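Local coordinates for protein NAD-dependent aldehyde dehydrogenase (Burkholderia multivorans, PDB 5UJU) that probably oxidises aldehydes to carboxylic acids with NAD+ as the electron acceptor, at residues A99-A104 with P288-I293; A105-T110 with G232-V237; A511-L516 with V520-S525. All coordinates share one frame; numbering follows the deposited sequence. Where two conformers were deposited one is given.

Interaction 1 of 3, residues A99-A104 with P288-I293; sequences ALIAAA and PEIKLI
Glu289, whose OE1 forms a salt bridge with NE of Arg287, lays the CB, CG and CD atoms of its chain against the methyl CG2 of Ile101. Ile101 CG2 lies 3.6 Å from Glu289 CG and equally near the carboxyl carbon CD. A bend at chi2 (92°) lays both the stem and the carboxyl group of the acid along this methyl; the two side chains cross at about a right angle. CG2 of Ile101 is anti to its backbone N (chi1 -75° for the CG1 branch), which points it at the glutamate, while the CG1 branch goes on to Ile290, whose CD1 stands 4.4 Å from Ile101 CG1, a looser apolar touch. No hydrogen bond joins the two segments. Within 288-293, Lys291 NZ donates to Pro288 O over 3.2 Å, tying the first strand residues to the loop that leads into them. Ile101 is on helix 97-132 near its start, and the helix packs here on a Rossmann-like sheet that, as in other aldehyde dehydrogenases, probably belongs to the NAD-binding domain; Ile290 opens its strand 290-296. Leu284 of helix 278-285 touches both isoleucines, Ile236 of strand 234-238 also packs on Ile101, and Thr207 and Leu209 of strand 191-211 meet Ile290.

Interaction 2 of 3, residues A105-T110 with G232-V237; sequences AAAQRT and GNTVIV
Gln108 and Thr234 form the one direct hydrogen bond of this contact: Gln108 NE2 donates to Thr234 OG1 over 3.2 Å, nearly straight with an N-H...O angle of 167°. The hydroxyl oxygen also lies almost in the amide plane of the glutamine, 7° out of it. Gln108 was deposited in two conformers, and this account holds for one of them. Its chain runs extended beyond CG and crosses the threonine at about a right angle. The hydroxyl of Thr234 has further partners on strand 191-211: a hydrogen bond with Thr207 OG1 and a weak one with the backbone O of Gly206.

A second polar link runs through water. One water molecule donates to both Gln108 O, at 3.2 Å, and Gly232 O, at 2.7 Å, joining helix 97-132 to the turn before strand 234-238. Gly232 is there the C-prime residue of a Schellman motif that ends helix 217-230. Helix 97-132 lies here against strands 234-238 and 191-211 of a Rossmann-like sheet, probably that of the NAD-binding domain as in related enzymes.

Apolar contact fills in beside these bonds. Thr234 CG2 lies 3.6 Å from Gln108 CG and, more loosely, 4.4 Å from Ala107 CB; with CG2 anti to the carbonyl carbon (OG1 at chi1 52°), the methyl and the hydroxyl both meet the glutamine.

A buried threonine thus offers its two branches to one side chain, methyl against methylene and oxygen to amide, while its hydroxyl stays within a polar network shared with strand 191-211.

Interaction 3 of 3, residues A511-L516 with V520-S525; sequences ALSINL and VFVNQS
Ser513 OG and Val522 CG2 meet at 3.8 Å where strand 511-514, an outermost strand within this chain of the seven-stranded sheet that, as in other aldehyde dehydrogenases, probably forms the core of the catalytic domain, faces the loop that follows it. Leu512, Ser513 and Ile514 also pair in parallel with a strand of the second subunit, so the sheet runs on across the dimer interface. The Ser513 hydroxyl is turned anti to the carbonyl carbon (chi1 -60°), and its polar partner is Arg560 NE of the second subunit; toward Val522 it makes van der Waals contact alone. The same arginine holds Gln524 O through NH1, so one side chain of the neighbouring chain reaches both segments.

After the strand the chain passes through Asn515, which has a positive phi, and Leu516 then carries most of the contact. Its CB rests 3.7 Å from Val520 O, a carbonyl whose hydrogen-bond donor is Asn338 ND2 of helix 332-344. The two methyls part: CD2 approaches Val520 CG1 at 4.5 Å, whereas Leu516 CD1 comes within 3.3 Å of the backbone atom Val522 N and packs against Val522 CB at 3.9 Å. Met196 of the second subunit touches Leu516 as well.

Beyond the leucine's first contacts the chain makes a type I beta turn from Phe521 to Gln524, closed by Gln524 N to Phe521 O. Phe521 N in turn donates to Gln524 OE1 over 2.8 Å, coming in above the carbonyl plane of the amide, 41° out of it.

In the fold
Interactions 1 and 2 are successive turns of helix 97-132 laid on one sheet; their centres are 8 Å apart, and interaction 2 is nested along the chain inside the loop that interaction 1 closes. They also touch directly: Ala104 CB lies 3.7 Å from Thr234 OG1, and Leu292 CD1 lies 3.6 Å from Asn233 ND2. Interaction 3 belongs to the other sheet, across the chain's centre, about 39 Å from both between centres and about 19 and 21 Å between nearest atoms. There the side chain of Val522 is about 10 Å from the bound sodium ion, at Gly348 and Gly458. The second subunit reaches 105-110 through a salt bridge of Arg109 with Glu503 of that subunit, and interaction 3 far more extensively.

Interaction 1 of 3, residues A99-A104 with P288-I293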
loop_
_atom_site.group_PDB
_atom_site.type_symbol
_atom_site.label_atom_id
_atom_site.label_comp_id
_atom_site.label_asym_id
_atom_site.label_seq_id
_atom_site.Cartn_x
_atom_site.Cartn_y
_atom_site.Cartn_z
ATOM N N ALA A 99 -8.443 7.772 -26.622
ATOM C CA ALA A 99 -8.889 9.161 -26.524
ATOM C C ALA A 99 -9.066 9.592 -25.071
ATOM O O ALA A 99 -8.724 10.721 -24.708
ATOM C CB ALA A 99 -10.191 9.350 -27.300
ATOM N N LEU A 100 -9.598 8.711 -24.219
ATOM C CA LEU A 100 -9.845 9.124 -22.842
ATOM C C LEU A 100 -8.549 9.191 -22.051
ATOM O O LEU A 100 -8.393 10.048 -21.179
ATOM C CB LEU A 100 -10.847 8.186 -22.166
ATOM C CG LEU A 100 -12.260 8.150 -22.742
ATOM C CD1 LEU A 100 -13.144 7.263 -21.845
ATOM C CD2 LEU A 100 -12.867 9.547 -22.855
ATOM N N ILE A 101 -7.605 8.293 -22.331
ATOM C CA ILE A 101 -6.295 8.406 -21.698
ATOM C C ILE A 101 -5.625 9.728 -22.081
ATOM O O ILE A 101 -5.028 10.405 -21.229
ATOM C CB ILE A 101 -5.416 7.201 -22.066
ATOM C CG1 ILE A 101 -5.862 5.956 -21.287
ATOM C CG2 ILE A 101 -3.938 7.519 -21.825
ATOM C CD1 ILE A 101 -5.148 4.702 -21.713
ATOM N N ALA A 102 -5.711 10.121 -23.356
ATOM C CA ALA A 102 -5.116 11.412 -23.752
ATOM C C ALA A 102 -5.825 12.576 -23.066
ATOM O O ALA A 102 -5.177 13.526 -22.603
ATOM C CB ALA A 102 -5.146 11.593 -25.272
ATOM N N ALA A 103 -7.157 12.521 -22.986
ATOM C CA ALA A 103 -7.889 13.625 -22.364
ATOM C C ALA A 103 -7.576 13.732 -20.870
ATOM O O ALA A 103 -7.432 14.841 -20.335
ATOM C CB ALA A 103 -9.388 13.469 -22.611
ATOM N N ALA A 104 -7.454 12.596 -20.181
ATOM C CA ALA A 104 -7.050 12.634 -18.780
ATOM C C ALA A 104 -5.653 13.222 -18.648
ATOM O O ALA A 104 -5.397 14.059 -17.771
ATOM C CB ALA A 104 -7.109 11.222 -18.177
ATOM N N PRO A 288 0.467 1.878 -19.919
ATOM C CA PRO A 288 1.407 2.471 -18.957
ATOM C C PRO A 288 0.853 3.691 -18.262
ATOM O O PRO A 288 1.302 4.003 -17.150
ATOM C CB PRO A 288 2.641 2.810 -19.811
ATOM C CG PRO A 288 2.216 2.664 -21.230
ATOM C CD PRO A 288 1.074 1.678 -21.240
ATOM N N GLU A 289 -0.122 4.381 -18.867
ATOM C CA GLU A 289 -0.709 5.564 -18.242
ATOM C C GLU A 289 -1.635 5.220 -17.088
ATOM O O GLU A 289 -1.893 6.077 -16.237
ATOM C CB GLU A 289 -1.498 6.382 -19.276
ATOM C CG GLU A 289 -0.678 6.924 -20.464
ATOM C CD GLU A 289 -0.656 5.979 -21.671
ATOM O OE1 GLU A 289 -0.959 4.770 -21.530
ATOM O OE2 GLU A 289 -0.366 6.457 -22.779
ATOM N N ILE A 290 -2.138 3.991 -17.024
ATOM C CA ILE A 290 -3.056 3.608 -15.958
ATOM C C ILE A 290 -2.205 3.206 -14.752
ATOM O O ILE A 290 -1.496 2.197 -14.786
ATOM C CB ILE A 290 -3.984 2.477 -16.411
ATOM C CG1 ILE A 290 -4.814 2.950 -17.609
ATOM C CG2 ILE A 290 -4.887 1.988 -15.254
ATOM C CD1 ILE A 290 -5.733 4.123 -17.275
ATOM N N LYS A 291 -2.244 4.019 -13.697
ATOM C CA LYS A 291 -1.394 3.815 -12.532
ATOM C C LYS A 291 -2.136 3.250 -11.335
ATOM O O LYS A 291 -1.490 2.753 -10.404
ATOM C CB LYS A 291 -0.738 5.139 -12.105
ATOM C CG LYS A 291 0.137 5.763 -13.179
ATOM C CD LYS A 291 1.291 4.848 -13.484
ATOM C CE LYS A 291 2.319 5.569 -14.326
ATOM N NZ LYS A 291 3.340 4.609 -14.805
ATOM N N LEU A 292 -3.459 3.349 -11.326
ATOM C CA LEU A 292 -4.295 2.841 -10.249
ATOM C C LEU A 292 -5.475 2.117 -10.882
ATOM O O LEU A 292 -6.002 2.569 -11.904
ATOM C CB LEU A 292 -4.792 3.978 -9.338
ATOM C CG LEU A 292 -3.778 4.997 -8.784
ATOM C CD1 LEU A 292 -4.420 6.114 -8.012
ATOM C CD2 LEU A 292 -2.797 4.303 -7.882
ATOM N N ILE A 293 -5.880 0.992 -10.297
ATOM C CA ILE A 293 -7.069 0.268 -10.754
ATOM C C ILE A 293 -7.871 -0.146 -9.531
ATOM O O ILE A 293 -7.319 -0.769 -8.616
ATOM C CB ILE A 293 -6.710 -0.979 -11.589
ATOM C CG1 ILE A 293 -5.873 -0.608 -12.819
ATOM C CG2 ILE A 293 -7.996 -1.772 -11.974
ATOM C CD1 ILE A 293 -5.381 -1.824 -13.619
#

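Interaction 2 of 3, residues A105-T110 with G232-V237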
loop_
_atom_site.group_PDB
_atom_site.type_symbol
_atom_site.label_atom_id
_atom_site.label_comp_id
_atom_site.label_asym_id
_atom_site.label_seq_id
_atom_site.Cartn_x
_atom_site.Cartn_y
_atom_site.Cartn_z
ATOM N N ALA A 105 -4.736 12.802 -19.525
ATOM C CA ALA A 105 -3.376 13.317 -19.473
ATOM C C ALA A 105 -3.355 14.826 -19.668
ATOM O O ALA A 105 -2.607 15.531 -18.983
ATOM C CB ALA A 105 -2.503 12.633 -20.527
ATOM N N ALA A 106 -4.174 15.346 -20.587
ATOM C CA ALA A 106 -4.192 16.797 -20.772
ATOM C C ALA A 106 -4.779 17.499 -19.551
ATOM O O ALA A 106 -4.405 18.637 -19.251
ATOM C CB ALA A 106 -4.959 17.166 -22.048
ATOM N N ALA A 107 -5.673 16.830 -18.813
ATOM C CA ALA A 107 -6.295 17.423 -17.634
ATOM C C ALA A 107 -5.432 17.333 -16.377
ATOM O O ALA A 107 -5.717 18.047 -15.411
ATOM C CB ALA A 107 -7.653 16.747 -17.371
ATOM N N GLN A 108 -4.370 16.516 -16.393
ATOM C CA GLN A 108 -3.644 16.188 -15.165
ATOM C C GLN A 108 -2.950 17.406 -14.566
ATOM O O GLN A 108 -2.999 17.622 -13.346
ATOM C CB GLN A 108 -2.620 15.084 -15.442
ATOM C CG GLN A 108 -3.098 13.697 -15.053
ATOM C CD GLN A 108 -2.285 12.565 -15.684
ATOM O OE1 GLN A 108 -1.162 12.763 -16.152
ATOM N NE2 GLN A 108 -2.861 11.371 -15.691
ATOM N N ARG A 109 -2.289 18.212 -15.395
ATOM C CA ARG A 109 -1.366 19.227 -14.876
ATOM C C ARG A 109 -2.043 20.216 -13.930
ATOM O O ARG A 109 -1.648 20.339 -12.767
ATOM C CB ARG A 109 -0.687 19.981 -16.030
ATOM C CG ARG A 109 0.362 20.988 -15.553
ATOM C CD ARG A 109 1.250 21.480 -16.701
ATOM N NE ARG A 109 2.048 22.646 -16.329
ATOM C CZ ARG A 109 3.291 22.584 -15.862
ATOM N NH1 ARG A 109 3.876 21.404 -15.686
ATOM N NH2 ARG A 109 3.948 23.699 -15.560
ATOM N N THR A 110 -3.048 20.957 -14.414
ATOM C CA THR A 110 -3.619 21.998 -13.557
ATOM C C THR A 110 -4.369 21.390 -12.372
ATOM O O THR A 110 -4.434 21.994 -11.295
ATOM C CB THR A 110 -4.514 22.953 -14.376
ATOM O OG1 THR A 110 -5.655 22.271 -14.896
ATOM C CG2 THR A 110 -3.726 23.519 -15.548
ATOM N N GLY A 232 -5.663 13.607 -6.036
ATOM C CA GLY A 232 -5.189 14.382 -7.174
ATOM C C GLY A 232 -5.063 13.627 -8.473
ATOM O O GLY A 232 -4.531 14.175 -9.442
ATOM N N ASN A 233 -5.533 12.392 -8.534
ATOM C CA ASN A 233 -5.434 11.635 -9.763
ATOM C C ASN A 233 -6.577 12.003 -10.698
ATOM O O ASN A 233 -7.610 12.517 -10.273
ATOM C CB ASN A 233 -5.468 10.129 -9.450
ATOM C CG ASN A 233 -4.304 9.704 -8.601
ATOM O OD1 ASN A 233 -3.222 9.485 -9.117
ATOM N ND2 ASN A 233 -4.505 9.629 -7.283
ATOM N N THR A 234 -6.388 11.715 -11.983
ATOM C CA THR A 234 -7.497 11.714 -12.926
ATOM C C THR A 234 -8.079 10.299 -12.978
ATOM O O THR A 234 -7.417 9.330 -12.608
ATOM C CB THR A 234 -7.038 12.161 -14.317
ATOM O OG1 THR A 234 -5.908 11.379 -14.719
ATOM C CG2 THR A 234 -6.651 13.666 -14.331
ATOM N N VAL A 235 -9.335 10.183 -13.424
ATOM C CA VAL A 235 -10.072 8.920 -13.324
ATOM C C VAL A 235 -10.817 8.632 -14.622
ATOM O O VAL A 235 -11.539 9.492 -15.133
ATOM C CB VAL A 235 -11.071 8.944 -12.150
ATOM C CG1 VAL A 235 -11.672 7.572 -11.941
ATOM C CG2 VAL A 235 -10.396 9.429 -10.877
ATOM N N ILE A 236 -10.691 7.405 -15.120
ATOM C CA ILE A 236 -11.558 6.874 -16.170
ATOM C C ILE A 236 -12.496 5.881 -15.496
ATOM O O ILE A 236 -12.036 4.923 -14.852
ATOM C CB ILE A 236 -10.761 6.200 -17.302
ATOM C CG1 ILE A 236 -9.832 7.211 -18.011
ATOM C CG2 ILE A 236 -11.699 5.535 -18.296
ATOM C CD1 ILE A 236 -8.808 6.563 -18.934
ATOM N N VAL A 237 -13.798 6.139 -15.584
ATOM C CA VAL A 237 -14.809 5.283 -14.965
ATOM C C VAL A 237 -15.371 4.369 -16.041
ATOM O O VAL A 237 -15.970 4.844 -17.016
ATOM C CB VAL A 237 -15.920 6.108 -14.303
ATOM C CG1 VAL A 237 -16.962 5.193 -13.676
ATOM C CG2 VAL A 237 -15.336 7.059 -13.258
HETATM O O HOH W 1 -3.213 14.830 -11.765
#

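Interaction 3 of 3, residues A511-L516 with V520-S525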
loop_
_atom_site.group_PDB
_atom_site.type_symbol
_atom_site.label_atom_id
_atom_site.label_comp_id
_atom_site.label_asym_id
_atom_site.label_seq_id
_atom_site.Cartn_x
_atom_site.Cartn_y
_atom_site.Cartn_z
ATOM N N ALA A 511 -14.647 -10.412 8.874
ATOM C CA ALA A 511 -15.386 -9.722 9.920
ATOM C C ALA A 511 -16.444 -10.637 10.534
ATOM O O ALA A 511 -17.130 -11.384 9.831
ATOM C CB ALA A 511 -16.036 -8.461 9.352
ATOM N N LEU A 512 -16.571 -10.573 11.854
ATOM C CA LEU A 512 -17.437 -11.461 12.626
ATOM C C LEU A 512 -18.661 -10.725 13.157
ATOM O O LEU A 512 -18.535 -9.650 13.753
ATOM C CB LEU A 512 -16.669 -12.065 13.792
ATOM C CG LEU A 512 -17.453 -13.044 14.671
ATOM C CD1 LEU A 512 -17.796 -14.301 13.894
ATOM C CD2 LEU A 512 -16.663 -13.378 15.923
ATOM N N SER A 513 -19.835 -11.326 12.975
ATOM C CA SER A 513 -21.072 -10.876 13.599
ATOM C C SER A 513 -21.542 -11.933 14.590
ATOM O O SER A 513 -21.502 -13.133 14.290
ATOM C CB SER A 513 -22.148 -10.606 12.537
ATOM O OG SER A 513 -21.721 -9.592 11.616
ATOM N N ILE A 514 -21.989 -11.493 15.769
ATOM C CA ILE A 514 -22.294 -12.390 16.886
ATOM C C ILE A 514 -23.757 -12.226 17.281
ATOM O O ILE A 514 -24.197 -11.111 17.591
ATOM C CB ILE A 514 -21.381 -12.116 18.090
ATOM C CG1 ILE A 514 -19.913 -12.305 17.701
ATOM C CG2 ILE A 514 -21.739 -13.045 19.245
ATOM C CD1 ILE A 514 -18.957 -11.424 18.493
ATOM N N ASN A 515 -24.500 -13.335 17.276
ATOM C CA ASN A 515 -25.871 -13.410 17.807
ATOM C C ASN A 515 -26.777 -12.317 17.236
ATOM O O ASN A 515 -27.459 -11.596 17.967
ATOM C CB ASN A 515 -25.867 -13.365 19.340
ATOM C CG ASN A 515 -25.270 -14.614 19.947
ATOM O OD1 ASN A 515 -25.398 -15.697 19.380
ATOM N ND2 ASN A 515 -24.581 -14.468 21.080
ATOM N N LEU A 516 -26.786 -12.198 15.911
ATOM C CA LEU A 516 -27.692 -11.260 15.241
ATOM C C LEU A 516 -29.122 -11.798 15.274
ATOM O O LEU A 516 -29.522 -12.590 14.416
ATOM C CB LEU A 516 -27.234 -11.008 13.810
ATOM C CG LEU A 516 -25.855 -10.380 13.599
ATOM C CD1 LEU A 516 -25.657 -10.104 12.114
ATOM C CD2 LEU A 516 -25.669 -9.100 14.436
ATOM N N VAL A 520 -30.258 -5.746 12.947
ATOM C CA VAL A 520 -29.009 -5.619 12.202
ATOM C C VAL A 520 -28.716 -6.966 11.551
ATOM O O VAL A 520 -28.777 -8.010 12.213
ATOM C CB VAL A 520 -27.849 -5.163 13.107
ATOM C CG1 VAL A 520 -26.525 -5.231 12.358
ATOM C CG2 VAL A 520 -28.093 -3.746 13.620
ATOM N N PHE A 521 -28.427 -6.948 10.252
ATOM C CA PHE A 521 -28.198 -8.165 9.490
ATOM C C PHE A 521 -26.754 -8.233 9.021
ATOM O O PHE A 521 -26.115 -7.203 8.766
ATOM C CB PHE A 521 -29.145 -8.249 8.289
ATOM C CG PHE A 521 -30.574 -8.008 8.655
ATOM C CD1 PHE A 521 -31.298 -8.984 9.333
ATOM C CD2 PHE A 521 -31.187 -6.795 8.359
ATOM C CE1 PHE A 521 -32.610 -8.766 9.696
ATOM C CE2 PHE A 521 -32.504 -6.567 8.720
ATOM C CZ PHE A 521 -33.223 -7.562 9.390
ATOM N N VAL A 522 -26.241 -9.469 8.929
ATOM C CA VAL A 522 -24.851 -9.656 8.524
ATOM C C VAL A 522 -24.584 -8.982 7.183
ATOM O O VAL A 522 -23.458 -8.549 6.919
ATOM C CB VAL A 522 -24.488 -11.157 8.496
ATOM C CG1 VAL A 522 -25.184 -11.872 7.337
ATOM C CG2 VAL A 522 -22.967 -11.335 8.445
ATOM N N ASN A 523 -25.620 -8.830 6.338
ATOM C CA ASN A 523 -25.425 -8.161 5.056
ATOM C C ASN A 523 -24.991 -6.713 5.238
ATOM O O ASN A 523 -24.322 -6.161 4.360
ATOM C CB ASN A 523 -26.700 -8.156 4.205
ATOM C CG ASN A 523 -27.439 -9.482 4.230
ATOM O OD1 ASN A 523 -27.607 -10.087 5.285
ATOM N ND2 ASN A 523 -27.894 -9.929 3.061
ATOM N N GLN A 524 -25.359 -6.084 6.353
ATOM C CA GLN A 524 -25.231 -4.639 6.500
ATOM C C GLN A 524 -23.866 -4.233 7.044
ATOM O O GLN A 524 -23.258 -4.937 7.858
ATOM C CB GLN A 524 -26.316 -4.103 7.432
ATOM C CG GLN A 524 -27.723 -4.324 6.922
ATOM C CD GLN A 524 -28.772 -3.991 7.960
ATOM O OE1 GLN A 524 -28.652 -4.359 9.130
ATOM N NE2 GLN A 524 -29.798 -3.260 7.541
ATOM N N SER A 525 -23.383 -3.078 6.578
ATOM C CA SER A 525 -22.184 -2.487 7.155
ATOM C C SER A 525 -22.305 -0.971 7.072
ATOM O O SER A 525 -22.842 -0.430 6.100
ATOM C CB SER A 525 -20.893 -2.973 6.465
ATOM O OG SER A 525 -20.701 -2.394 5.185
#